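Local coordinates for protein hypoxanthine-guanine phosphoribosyltransferase (Leishmania tarentolae, PDB 1PZM) that probably catalyses the transfer of the phosphoribosyl group from phosphoribosyl pyrophosphate onto guanine or hypoxanthine, yielding GMP or IMP in purine salvage, at residues 26-29 against 30-34; 38-41 against 42-46; 68-71 against 72-76; 132-135 against 136-140; 184-187 against 188-192. All coordinates share one frame; numbering follows the deposited sequence.

Contact 1. Residues 26-29 against 30-34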
# COMPACT_ATOMS: atom_id res chain seq x y z
N THR A 26 -16.61 -9.28 -13.45
CA THR A 26 -15.51 -8.35 -13.49
C THR A 26 -16.06 -7.04 -13.95
O THR A 26 -16.69 -6.99 -15.01
CB THR A 26 -14.48 -8.88 -14.52
OG1 THR A 26 -14.02 -10.15 -14.05
CG2 THR A 26 -13.22 -7.99 -14.57
N LEU A 27 -15.84 -5.98 -13.17
CA LEU A 27 -16.36 -4.68 -13.51
C LEU A 27 -15.24 -3.93 -14.27
O LEU A 27 -15.49 -3.39 -15.34
CB LEU A 27 -16.77 -3.88 -12.25
CG LEU A 27 -17.39 -2.49 -12.58
CD1 LEU A 27 -18.75 -2.53 -13.44
CD2 LEU A 27 -17.61 -1.65 -11.29
N VAL A 28 -13.99 -3.97 -13.75
CA VAL A 28 -12.87 -3.28 -14.40
C VAL A 28 -11.64 -4.16 -14.24
O VAL A 28 -11.35 -4.58 -13.11
CB VAL A 28 -12.54 -1.91 -13.71
CG1 VAL A 28 -11.56 -1.08 -14.59
CG2 VAL A 28 -13.85 -1.10 -13.38
N THR A 29 -10.93 -4.43 -15.35
CA THR A 29 -9.77 -5.24 -15.24
C THR A 29 -8.64 -4.36 -14.73
O THR A 29 -8.67 -3.08 -14.82
CB THR A 29 -9.36 -5.89 -16.55
OG1 THR A 29 -9.01 -4.85 -17.49
CG2 THR A 29 -10.53 -6.69 -17.17
N GLN A 30 -7.68 -5.07 -14.18
CA GLN A 30 -6.39 -4.49 -13.81
C GLN A 30 -5.77 -3.55 -14.92
O GLN A 30 -5.36 -2.38 -14.64
CB GLN A 30 -5.42 -5.65 -13.47
CG GLN A 30 -3.93 -5.28 -13.41
CD GLN A 30 -3.07 -6.44 -12.94
OE1 GLN A 30 -2.94 -6.66 -11.70
NE2 GLN A 30 -2.48 -7.23 -13.91
N GLU A 31 -5.72 -4.08 -16.15
CA GLU A 31 -5.19 -3.33 -17.30
C GLU A 31 -5.97 -2.01 -17.49
O GLU A 31 -5.38 -0.95 -17.80
CB GLU A 31 -5.32 -4.20 -18.59
CG GLU A 31 -4.33 -5.40 -18.54
CD GLU A 31 -4.50 -6.36 -17.32
OE1 GLU A 31 -5.65 -6.74 -17.00
OE2 GLU A 31 -3.43 -6.80 -16.75
N GLN A 32 -7.30 -2.09 -17.40
CA GLN A 32 -8.16 -0.92 -17.62
C GLN A 32 -7.93 0.09 -16.47
O GLN A 32 -7.99 1.32 -16.69
CB GLN A 32 -9.65 -1.35 -17.73
CG GLN A 32 -10.02 -2.11 -19.03
CD GLN A 32 -11.27 -2.98 -18.87
OE1 GLN A 32 -11.85 -3.05 -17.77
NE2 GLN A 32 -11.70 -3.64 -19.96
N VAL A 33 -7.75 -0.41 -15.25
CA VAL A 33 -7.50 0.49 -14.08
C VAL A 33 -6.15 1.19 -14.32
O VAL A 33 -6.02 2.43 -14.20
CB VAL A 33 -7.40 -0.33 -12.75
CG1 VAL A 33 -6.88 0.54 -11.59
CG2 VAL A 33 -8.76 -0.97 -12.35
N TRP A 34 -5.15 0.42 -14.73
CA TRP A 34 -3.89 1.02 -15.04
C TRP A 34 -3.90 2.05 -16.18
O TRP A 34 -3.31 3.12 -16.01
CB TRP A 34 -2.86 -0.05 -15.37
CG TRP A 34 -2.43 -0.86 -14.14
CD1 TRP A 34 -2.54 -0.52 -12.77
CD2 TRP A 34 -1.70 -2.08 -14.19
NE1 TRP A 34 -1.95 -1.52 -11.99
CE2 TRP A 34 -1.42 -2.48 -12.84
CE3 TRP A 34 -1.28 -2.92 -15.25
CZ2 TRP A 34 -0.73 -3.69 -12.55
CZ3 TRP A 34 -0.58 -4.13 -14.94
CH2 TRP A 34 -0.35 -4.49 -13.60
O HOH W 1 -14.28 -1.94 -17.51
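Thr29 and Gln32 form a capping box at the start of helix 30-48, where the chain turns from strand 23-28 into the helix. Thr29 holds the N-cap position, and the two residues serve each other in both directions. The Thr29 hydroxyl OG1 accepts the backbone NH of Gln32 at 3.2 Å, which deals with one of the amides in the first turn that lack a carbonyl partner upstream. OG1 can do this because it sits between the backbone N and the carbonyl carbon (chi1 64°), turned toward the helix mouth. In return the Gln32 side chain runs back across the cap, its CG and CD passing close to OG1, and its OE1 takes the NH of Thr29 at 2.9 Å. That N-H points almost straight at OE1 (168°), but it approaches from above the amide's carbonyl plane. A water supplies OE1 with a second hydrogen, and the same water donates to Leu27 O. The Thr29 carbonyl opens the regular helical bonding by accepting Val33 N. On the protein side of the cap, Val28 and Val33 make a hydrophobic staple, the apolar pair that brackets a capping box. Their side chains cross at about a right angle, and Val33 also leans on Ile196. Just ahead of the helix, a classic beta bulge sets Leu27 and Val28 against the single residue Ile196 of the neighbouring strand. Within the staple, Val28 CG1 lies 3.6 Å from Val33 CG2 and 3.7 Å from Gln32 CB.

Contact 2. Residues 38-41 against 42-46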
# COMPACT_ATOMS: atom_id res chain seq x y z
N ALA A 38 -2.95 5.95 -15.42
CA ALA A 38 -1.88 6.61 -16.21
C ALA A 38 -2.30 7.94 -16.83
O ALA A 38 -1.54 8.93 -16.79
CB ALA A 38 -1.32 5.64 -17.32
N LYS A 39 -3.50 7.96 -17.43
CA LYS A 39 -4.08 9.18 -18.04
C LYS A 39 -4.34 10.21 -16.95
O LYS A 39 -4.04 11.39 -17.13
CB LYS A 39 -5.37 8.88 -18.83
CG LYS A 39 -5.06 8.08 -20.17
CD LYS A 39 -6.37 7.90 -20.96
CE LYS A 39 -6.05 7.61 -22.43
NZ LYS A 39 -7.22 7.68 -23.35
N CYS A 40 -4.86 9.75 -15.80
CA CYS A 40 -5.21 10.71 -14.74
C CYS A 40 -3.89 11.30 -14.19
O CYS A 40 -3.78 12.49 -13.95
CB CYS A 40 -6.04 10.01 -13.64
SG CYS A 40 -6.22 10.98 -12.11
N ALA A 41 -2.87 10.46 -14.04
CA ALA A 41 -1.54 10.94 -13.61
C ALA A 41 -0.99 12.04 -14.59
O ALA A 41 -0.38 13.03 -14.15
CB ALA A 41 -0.58 9.79 -13.53
N LYS A 42 -1.20 11.87 -15.91
CA LYS A 42 -0.77 12.92 -16.83
C LYS A 42 -1.55 14.23 -16.61
O LYS A 42 -1.00 15.34 -16.76
CB LYS A 42 -0.89 12.48 -18.31
CG LYS A 42 -0.08 11.26 -18.69
CD LYS A 42 -0.29 10.86 -20.19
CE LYS A 42 0.46 9.54 -20.43
NZ LYS A 42 1.97 9.68 -20.42
N LYS A 43 -2.84 14.10 -16.30
CA LYS A 43 -3.66 15.27 -15.97
C LYS A 43 -3.10 15.99 -14.71
O LYS A 43 -2.85 17.20 -14.74
CB LYS A 43 -5.11 14.86 -15.71
CG LYS A 43 -6.04 14.72 -16.87
CD LYS A 43 -7.48 14.49 -16.33
CE LYS A 43 -8.48 14.02 -17.45
NZ LYS A 43 -9.53 13.01 -16.97
N ILE A 44 -2.91 15.25 -13.62
CA ILE A 44 -2.35 15.79 -12.36
C ILE A 44 -1.07 16.59 -12.60
O ILE A 44 -0.92 17.71 -12.12
CB ILE A 44 -2.15 14.64 -11.29
CG1 ILE A 44 -3.53 14.14 -10.79
CG2 ILE A 44 -1.29 15.13 -10.09
CD1 ILE A 44 -3.47 12.92 -9.72
N ALA A 45 -0.17 16.00 -13.37
CA ALA A 45 1.11 16.59 -13.68
C ALA A 45 0.86 17.92 -14.37
O ALA A 45 1.53 18.91 -14.08
CB ALA A 45 1.93 15.68 -14.58
N ALA A 46 -0.12 17.95 -15.26
CA ALA A 46 -0.31 19.14 -16.09
C ALA A 46 -0.92 20.20 -15.18
O ALA A 46 -0.54 21.37 -15.26
CB ALA A 46 -1.26 18.86 -17.32
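Cys40 O receives the NH of Ile44 at 2.9 Å, the shortest of four consecutive i to i+4 bonds in the middle of alpha-helix 30-48. The bond is nearly straight at hydrogen (172°). The other three join Lys42 N to Ala38 O, Lys43 N to Lys39 O and Ala45 N to Ala41 O, each at 3.1 Å. One turn of helix is thus fully bonded across the junction of 38-41 with 42-46. Side chains divide by face. On the inner side, Cys40 and Ile44 stand one turn apart and meet through the thiol sulfur and the delta methyl. Cys40 SG lies opposite the backbone N about CA-CB (chi1 167°), beside its own carbonyl carbon, which tips it along the helix toward Ile44. Both rest on Tyr169 of strand 169-173, and Cys40 also reaches Val171. Ala41 and Ala45, also a turn apart, bring the backbone close to its neighbours: Ala41 packs on Phe78 and Leu79 of helix 69-81, while both alanines touch Glu82 just beyond that helix. Lys39 and Lys43 take the outer, exposed side. Lys42 behaves differently: its CG passes 3.3 Å from Ala38 O, the chain runs on extended, and a bend at the last torsion (chi4 -71°) turns NZ into a salt bridge with Glu82. The contact along the inner face is a loose one, with Cys40 SG 4.1 Å from Ile44 CD1.

Contact 3. Residues 68-71 against 72-76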
# COMPACT_ATOMS: atom_id res chain seq x y z
N SER A 68 -7.39 2.03 0.11
CA SER A 68 -6.70 2.78 -0.94
C SER A 68 -5.26 2.34 -1.11
O SER A 68 -4.56 2.90 -1.95
CB SER A 68 -6.75 4.30 -0.67
OG SER A 68 -8.07 4.66 -0.24
N PHE A 69 -4.79 1.39 -0.29
CA PHE A 69 -3.36 1.06 -0.41
C PHE A 69 -2.86 0.57 -1.77
O PHE A 69 -1.71 0.90 -2.17
CB PHE A 69 -2.82 0.17 0.74
CG PHE A 69 -2.91 -1.32 0.50
CD1 PHE A 69 -1.75 -2.08 0.36
CD2 PHE A 69 -4.17 -1.99 0.54
CE1 PHE A 69 -1.81 -3.49 0.21
CE2 PHE A 69 -4.25 -3.37 0.38
CZ PHE A 69 -3.07 -4.13 0.18
N ILE A 70 -3.63 -0.27 -2.46
CA ILE A 70 -3.16 -0.68 -3.79
C ILE A 70 -3.16 0.44 -4.84
O ILE A 70 -2.17 0.64 -5.55
CB ILE A 70 -3.86 -1.96 -4.26
CG1 ILE A 70 -3.37 -3.11 -3.33
CG2 ILE A 70 -3.53 -2.25 -5.79
CD1 ILE A 70 -4.08 -4.43 -3.40
N PHE A 71 -4.25 1.20 -4.87
CA PHE A 71 -4.40 2.33 -5.78
C PHE A 71 -3.28 3.33 -5.52
O PHE A 71 -2.70 3.85 -6.47
CB PHE A 71 -5.78 2.97 -5.57
CG PHE A 71 -6.05 4.17 -6.47
CD1 PHE A 71 -5.77 4.12 -7.84
CD2 PHE A 71 -6.65 5.32 -5.93
CE1 PHE A 71 -6.00 5.22 -8.65
CE2 PHE A 71 -6.95 6.43 -6.77
CZ PHE A 71 -6.61 6.38 -8.10
N THR A 72 -2.98 3.60 -4.24
CA THR A 72 -1.90 4.50 -3.88
C THR A 72 -0.52 3.99 -4.44
O THR A 72 0.28 4.75 -4.99
CB THR A 72 -1.80 4.68 -2.32
OG1 THR A 72 -3.01 5.27 -1.78
CG2 THR A 72 -0.75 5.70 -2.04
N ALA A 73 -0.22 2.71 -4.22
CA ALA A 73 1.05 2.13 -4.69
C ALA A 73 1.19 2.30 -6.19
O ALA A 73 2.30 2.56 -6.67
CB ALA A 73 1.09 0.65 -4.36
N ASP A 74 0.09 2.08 -6.92
CA ASP A 74 0.16 2.12 -8.39
C ASP A 74 0.12 3.60 -8.89
O ASP A 74 0.89 4.00 -9.73
CB ASP A 74 -1.06 1.36 -8.96
CG ASP A 74 -0.93 -0.17 -8.80
OD1 ASP A 74 0.10 -0.66 -8.21
OD2 ASP A 74 -1.83 -0.94 -9.26
N LEU A 75 -0.76 4.42 -8.33
CA LEU A 75 -0.81 5.84 -8.70
C LEU A 75 0.53 6.51 -8.42
O LEU A 75 0.97 7.31 -9.24
CB LEU A 75 -1.91 6.59 -7.95
CG LEU A 75 -1.98 8.12 -8.09
CD1 LEU A 75 -2.33 8.67 -9.55
CD2 LEU A 75 -3.01 8.71 -7.00
N ALA A 76 1.15 6.22 -7.25
CA ALA A 76 2.50 6.75 -6.99
C ALA A 76 3.47 6.50 -8.14
O ALA A 76 4.19 7.40 -8.55
CB ALA A 76 3.13 6.23 -5.63
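Thr72 turns its side chain back onto Ser68, one helical turn earlier, at the start of helix 69-81. Its CB passes 3.3 Å from Ser68 O. From there OG1 reaches the same carbonyl and donates to it at 2.8 Å, approaching from well above the carbonyl plane. The rotation that allows this sets OG1 beside the backbone N (chi1 -62°), so hydroxyl and amide of one residue face one acceptor. Thr72 N is the second donor, at 2.9 Å, and comes nearly along the C=O direction. Two bonds therefore grip Ser68 O, and the buried hydroxyl finds its acceptor one turn back, at Ser68. The remaining turns are plain helical bonding, the tightest being Leu75 N to Phe71 O at 2.7 Å. Asp74 stands side by side with Ile70, its OD2 4.1 Å from Ile70 CG2. OD2 is hydrogen-bonded to Tyr182 and Trp34 and forms a salt bridge to Arg77 of the second subunit, while OD1 pairs with Arg77 of its own chain. The helix is the crossover of the beta-alpha-beta unit made with strands 59-64 and 86-91. Thr72 lies over Cys63 and Val124 of strands 59-64 and 120-125, Phe71 and Leu75 over Val152 of strand 148-156, and the face carrying Phe69 and Ala73 packs against the second subunit.

Contact 4. Residues 132-135 against 136-140. With 5GP (guanosine-5'-monophosphate), chain C.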
# COMPACT_ATOMS: atom_id res chain seq x y z
N ILE A 132 -19.82 10.89 2.92
CA ILE A 132 -19.72 11.37 4.29
C ILE A 132 -18.28 11.22 4.79
O ILE A 132 -17.71 12.14 5.38
CB ILE A 132 -20.80 10.67 5.17
CG1 ILE A 132 -22.19 11.18 4.73
CG2 ILE A 132 -20.59 10.89 6.72
CD1 ILE A 132 -23.32 10.37 5.21
N THR A 133 -17.66 10.09 4.49
CA THR A 133 -16.30 9.83 4.93
C THR A 133 -15.29 10.86 4.38
O THR A 133 -14.50 11.46 5.11
CB THR A 133 -15.89 8.42 4.43
OG1 THR A 133 -16.80 7.45 5.01
CG2 THR A 133 -14.49 8.03 4.92
N LEU A 134 -15.33 11.04 3.07
CA LEU A 134 -14.46 11.97 2.40
C LEU A 134 -14.69 13.37 2.93
O LEU A 134 -13.71 14.09 3.16
CB LEU A 134 -14.70 11.95 0.91
CG LEU A 134 -13.77 12.83 0.05
CD1 LEU A 134 -12.21 12.54 0.30
CD2 LEU A 134 -14.11 12.63 -1.38
N GLN A 135 -15.95 13.77 3.13
CA GLN A 135 -16.25 15.12 3.58
C GLN A 135 -15.55 15.38 4.91
O GLN A 135 -14.96 16.46 5.12
CB GLN A 135 -17.77 15.35 3.72
CG GLN A 135 -18.17 16.75 4.29
CD GLN A 135 -19.67 16.92 4.49
OE1 GLN A 135 -20.28 17.85 3.93
NE2 GLN A 135 -20.26 16.03 5.27
N TYR A 136 -15.61 14.41 5.81
CA TYR A 136 -14.99 14.56 7.13
C TYR A 136 -13.48 14.75 6.93
O TYR A 136 -12.86 15.66 7.50
CB TYR A 136 -15.23 13.31 7.98
CG TYR A 136 -14.47 13.30 9.31
CD1 TYR A 136 -14.93 14.02 10.40
CD2 TYR A 136 -13.30 12.55 9.46
CE1 TYR A 136 -14.25 14.01 11.60
CE2 TYR A 136 -12.60 12.54 10.67
CZ TYR A 136 -13.09 13.27 11.72
OH TYR A 136 -12.42 13.26 12.91
N LEU A 137 -12.90 13.90 6.09
CA LEU A 137 -11.44 13.90 5.95
C LEU A 137 -10.99 15.22 5.36
O LEU A 137 -9.96 15.76 5.75
CB LEU A 137 -10.97 12.73 5.06
CG LEU A 137 -11.10 11.32 5.65
CD1 LEU A 137 -10.73 10.26 4.58
CD2 LEU A 137 -10.25 11.13 6.89
N MET A 138 -11.76 15.72 4.40
CA MET A 138 -11.47 16.98 3.74
C MET A 138 -11.45 18.11 4.74
O MET A 138 -10.43 18.80 4.87
CB MET A 138 -12.46 17.26 2.61
CG MET A 138 -12.21 16.37 1.34
SD MET A 138 -13.39 16.77 -0.01
CE MET A 138 -13.07 18.56 -0.32
N ARG A 139 -12.54 18.27 5.50
CA ARG A 139 -12.66 19.29 6.54
C ARG A 139 -11.48 19.19 7.49
O ARG A 139 -10.88 20.20 7.88
CB ARG A 139 -13.97 19.15 7.34
CG ARG A 139 -15.27 19.30 6.54
CD ARG A 139 -16.58 19.51 7.37
NE ARG A 139 -17.72 19.60 6.44
CZ ARG A 139 -18.23 20.73 5.97
NH1 ARG A 139 -17.76 21.91 6.35
NH2 ARG A 139 -19.26 20.68 5.12
N PHE A 140 -11.17 17.95 7.86
CA PHE A 140 -10.13 17.73 8.81
C PHE A 140 -8.73 18.10 8.26
O PHE A 140 -7.92 18.67 9.00
CB PHE A 140 -10.20 16.30 9.31
CG PHE A 140 -9.16 15.98 10.34
CD1 PHE A 140 -9.44 16.13 11.69
CD2 PHE A 140 -7.90 15.53 9.95
CE1 PHE A 140 -8.47 15.82 12.65
CE2 PHE A 140 -6.92 15.22 10.90
CZ PHE A 140 -7.20 15.37 12.26
P 5GP C . -19.05 6.69 2.03
O1P 5GP C . -18.72 7.42 0.78
O2P 5GP C . -20.51 6.45 2.18
O3P 5GP C . -18.65 7.61 3.13
O5' 5GP C . -18.21 5.33 2.08
C5' 5GP C . -18.20 4.46 3.22
C4' 5GP C . -17.03 3.42 3.18
O4' 5GP C . -17.32 2.27 2.37
C3' 5GP C . -15.71 3.96 2.65
O3' 5GP C . -14.60 3.44 3.39
C2' 5GP C . -15.70 3.44 1.23
O2' 5GP C . -14.39 3.41 0.73
C1' 5GP C . -16.39 2.07 1.32
N9 5GP C . -17.15 1.71 0.09
C8 5GP C . -18.31 2.29 -0.47
N7 5GP C . -18.73 1.53 -1.57
C5 5GP C . -17.98 0.37 -1.48
C6 5GP C . -17.93 -0.76 -2.30
O6 5GP C . -18.65 -0.84 -3.35
N1 5GP C . -17.06 -1.80 -1.98
C2 5GP C . -16.26 -1.71 -0.84
N2 5GP C . -15.44 -2.70 -0.48
N3 5GP C . -16.30 -0.60 -0.05
C4 5GP C . -17.16 0.43 -0.38
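Thr133 belongs to the pocket for the 5'-phosphate of GMP, and its carbonyl meanwhile takes Leu137 N one turn further along helix 132-142. Two donors of Thr133 converge on a single phosphate oxygen: OG1 gives its hydrogen to O3P of the nucleotide at 2.6 Å, and the backbone N does so at 3.0 Å. The hydroxyl stands beside the backbone N (chi1 -60°), which puts both donors on the phosphate side. Ser130, Asp129 and Ala131 supply further bonds to GMP. This loop and helix start belong to the PRPP-binding motif of type I phosphoribosyltransferases, which begins in strand 120-125; backbone amides of the loop and the first turn of the helix hold the phosphate, and the helix dipole would be expected to favour the anion as well. Beyond the pocket the helix carries two further pairs spaced by one turn. Gln135 and Arg139 lie side by side, pointing the same way, on the outer flank, where Gln135 also touches Val163 and Val165. Arg139 NH2 donates to Gln135 OE1 at 3.2 Å, straight at hydrogen (170°). The oxygen lies in the guanidinium plane, at its edge, yet NH2 stands far above the amide's carbonyl plane, the two flat groups being turned 59° against each other. The guanidinium NE of Arg139 passes 3.6 Å from the Gln135 methylene CG. On the inward side Leu134 and Met138 both pack on Leu123 of strand 120-125 and Thr151 of strand 148-156. Met138 SD lies 4.0 Å from Leu134 CG.

Contact 5. Residues 184-187 against 188-192. Unlike the reference sequence in segment 184-187: Met184 (reference Trp), Asp185 (reference Thr). Unlike the reference sequence in segment 188-192: Glu188 (reference Asp), Tyr190 (reference Leu), Glu192 (reference Gly). Residue 189 of segment 188-192 comes from a tag, linker or insertion. With 5GP (guanosine-5'-monophosphate), chain C.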
# COMPACT_ATOMS: atom_id res chain seq x y z
N MET A 184 -10.10 -3.35 -2.26
CA MET A 184 -11.42 -3.15 -1.59
C MET A 184 -11.93 -4.51 -1.14
O MET A 184 -11.76 -5.51 -1.87
CB MET A 184 -12.43 -2.53 -2.59
CG MET A 184 -12.00 -1.07 -2.93
SD MET A 184 -12.70 -0.27 -4.41
CE MET A 184 -11.57 -1.09 -5.67
N ASP A 185 -12.59 -4.57 -0.00
CA ASP A 185 -12.83 -5.86 0.65
C ASP A 185 -14.32 -6.19 0.74
O ASP A 185 -15.19 -5.29 0.56
CB ASP A 185 -12.31 -5.82 2.07
CG ASP A 185 -13.17 -4.93 2.99
OD1 ASP A 185 -13.43 -3.78 2.63
OD2 ASP A 185 -13.60 -5.33 4.07
N PHE A 186 -14.61 -7.46 1.02
CA PHE A 186 -15.90 -7.79 1.63
C PHE A 186 -15.54 -8.49 2.93
O PHE A 186 -14.87 -9.53 2.91
CB PHE A 186 -16.81 -8.67 0.78
CG PHE A 186 -18.06 -9.11 1.53
CD1 PHE A 186 -19.07 -8.22 1.81
CD2 PHE A 186 -18.19 -10.43 2.00
CE1 PHE A 186 -20.21 -8.63 2.50
CE2 PHE A 186 -19.31 -10.85 2.66
CZ PHE A 186 -20.32 -9.97 2.94
N ALA A 187 -15.98 -7.94 4.06
CA ALA A 187 -15.60 -8.51 5.40
C ALA A 187 -14.06 -8.82 5.54
O ALA A 187 -13.68 -9.88 5.98
CB ALA A 187 -16.44 -9.76 5.70
N GLU A 188 -13.22 -7.90 5.03
CA GLU A 188 -11.75 -7.94 5.11
C GLU A 188 -11.11 -8.82 4.02
O GLU A 188 -9.86 -8.78 3.87
CB GLU A 188 -11.22 -8.33 6.53
CG GLU A 188 -11.62 -7.33 7.63
CD GLU A 188 -11.11 -5.90 7.35
OE1 GLU A 188 -10.10 -5.71 6.64
OE2 GLU A 188 -11.72 -4.94 7.82
N SER A 189 -11.92 -9.61 3.32
CA SER A 189 -11.41 -10.53 2.26
C SER A 189 -11.43 -9.85 0.90
O SER A 189 -12.10 -8.82 0.73
CB SER A 189 -12.21 -11.85 2.20
OG SER A 189 -12.07 -12.58 3.40
N TYR A 190 -10.67 -10.40 -0.06
CA TYR A 190 -10.74 -10.03 -1.48
C TYR A 190 -10.00 -8.78 -1.86
O TYR A 190 -9.98 -8.43 -3.03
CB TYR A 190 -12.20 -9.96 -1.99
CG TYR A 190 -13.01 -11.15 -1.55
CD1 TYR A 190 -12.47 -12.44 -1.63
CD2 TYR A 190 -14.30 -11.01 -1.02
CE1 TYR A 190 -13.21 -13.55 -1.20
CE2 TYR A 190 -15.05 -12.14 -0.59
CZ TYR A 190 -14.49 -13.39 -0.70
OH TYR A 190 -15.15 -14.52 -0.29
N ARG A 191 -9.34 -8.12 -0.92
CA ARG A 191 -8.51 -6.95 -1.28
C ARG A 191 -7.40 -7.27 -2.26
O ARG A 191 -6.96 -6.39 -2.98
CB ARG A 191 -7.75 -6.42 -0.04
CG ARG A 191 -8.69 -5.84 1.06
CD ARG A 191 -7.90 -5.08 2.11
NE ARG A 191 -8.73 -4.79 3.26
CZ ARG A 191 -9.62 -3.80 3.35
NH1 ARG A 191 -9.82 -2.94 2.34
NH2 ARG A 191 -10.32 -3.64 4.46
N GLU A 192 -6.91 -8.51 -2.20
CA GLU A 192 -5.78 -8.94 -3.07
C GLU A 192 -6.10 -9.20 -4.56
O GLU A 192 -5.18 -9.38 -5.44
CB GLU A 192 -5.09 -10.16 -2.41
CG GLU A 192 -5.81 -11.49 -2.53
CD GLU A 192 -6.93 -11.75 -1.53
OE1 GLU A 192 -7.52 -10.77 -1.02
OE2 GLU A 192 -7.28 -12.94 -1.29
P 5GP C . -19.05 6.69 2.03
O1P 5GP C . -18.72 7.42 0.78
O2P 5GP C . -20.51 6.45 2.18
O3P 5GP C . -18.65 7.61 3.13
O5' 5GP C . -18.21 5.33 2.08
C5' 5GP C . -18.20 4.46 3.22
C4' 5GP C . -17.03 3.42 3.18
O4' 5GP C . -17.32 2.27 2.37
C3' 5GP C . -15.71 3.96 2.65
O3' 5GP C . -14.60 3.44 3.39
C2' 5GP C . -15.70 3.44 1.23
O2' 5GP C . -14.39 3.41 0.73
C1' 5GP C . -16.39 2.07 1.32
N9 5GP C . -17.15 1.71 0.09
C8 5GP C . -18.31 2.29 -0.47
N7 5GP C . -18.73 1.53 -1.57
C5 5GP C . -17.98 0.37 -1.48
C6 5GP C . -17.93 -0.76 -2.30
O6 5GP C . -18.65 -0.84 -3.35
N1 5GP C . -17.06 -1.80 -1.98
C2 5GP C . -16.26 -1.71 -0.84
N2 5GP C . -15.44 -2.70 -0.48
N3 5GP C . -16.30 -0.60 -0.05
C4 5GP C . -17.16 0.43 -0.38
O HOH W 2 -13.99 -12.49 5.08
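The guanidinium of Arg191 has Asp185 stacked on one face and Glu188 at its edge. Asp185 CB lies 3.6 Å above the centre of that face, and the carboxylate beyond it is only 18° from parallel. Asp185 OD1 makes a long salt bridge with Arg191 NH2, by charge alone, since no N-H points at it. In the guanidinium plane, NH2 donates to Glu188 OE1 at 3.0 Å, nearly straight; Glu188 has a second cation in Lys66, and NH1 goes to Gly183 O. The Tyr190 ring carries Ser189 CB over one face and meets Phe186 CB at its edge, CD2 lying 3.9 Å from that carbon. These groups decorate a tight two-residue hairpin: Phe186 and Ser189 exchange backbone bonds, N to O in both directions, across a type I' turn at Ala187 and Glu188. Ser189 belongs to an insertion into the natural sequence. With CG set between its backbone N and carbonyl carbon (chi1 71°), Asp185 also secures the turn, OD2 accepting Glu188 N at 2.8 Å through the anti lone pair. A water links Ala187 O with Ser189 OG. On the nucleotide side Asp185 O lies 2.8 Å from N2 of the guanine.

Overall arrangement
Contact 3 is wholly buried and nearest the middle of the chain; the other four are partly buried. Contacts 1 and 2 share helix 30-48, whose start is held by capping and whose middle rests on backbone bonds and small apolar side chains. Trp34 of contact 1 reaches Asp74 of contact 3, and Ile70 of contact 3 packs on Arg191 of contact 5. Contacts 1, 3 and 5 reach the second subunit. Contacts 4 and 5 meet the same GMP at phosphate and base, the nearest atoms of the two contacts being about 12 Å apart: helix-start donors serve in contact 4, a backbone carbonyl of a hairpin braced by charged side chains in contact 5.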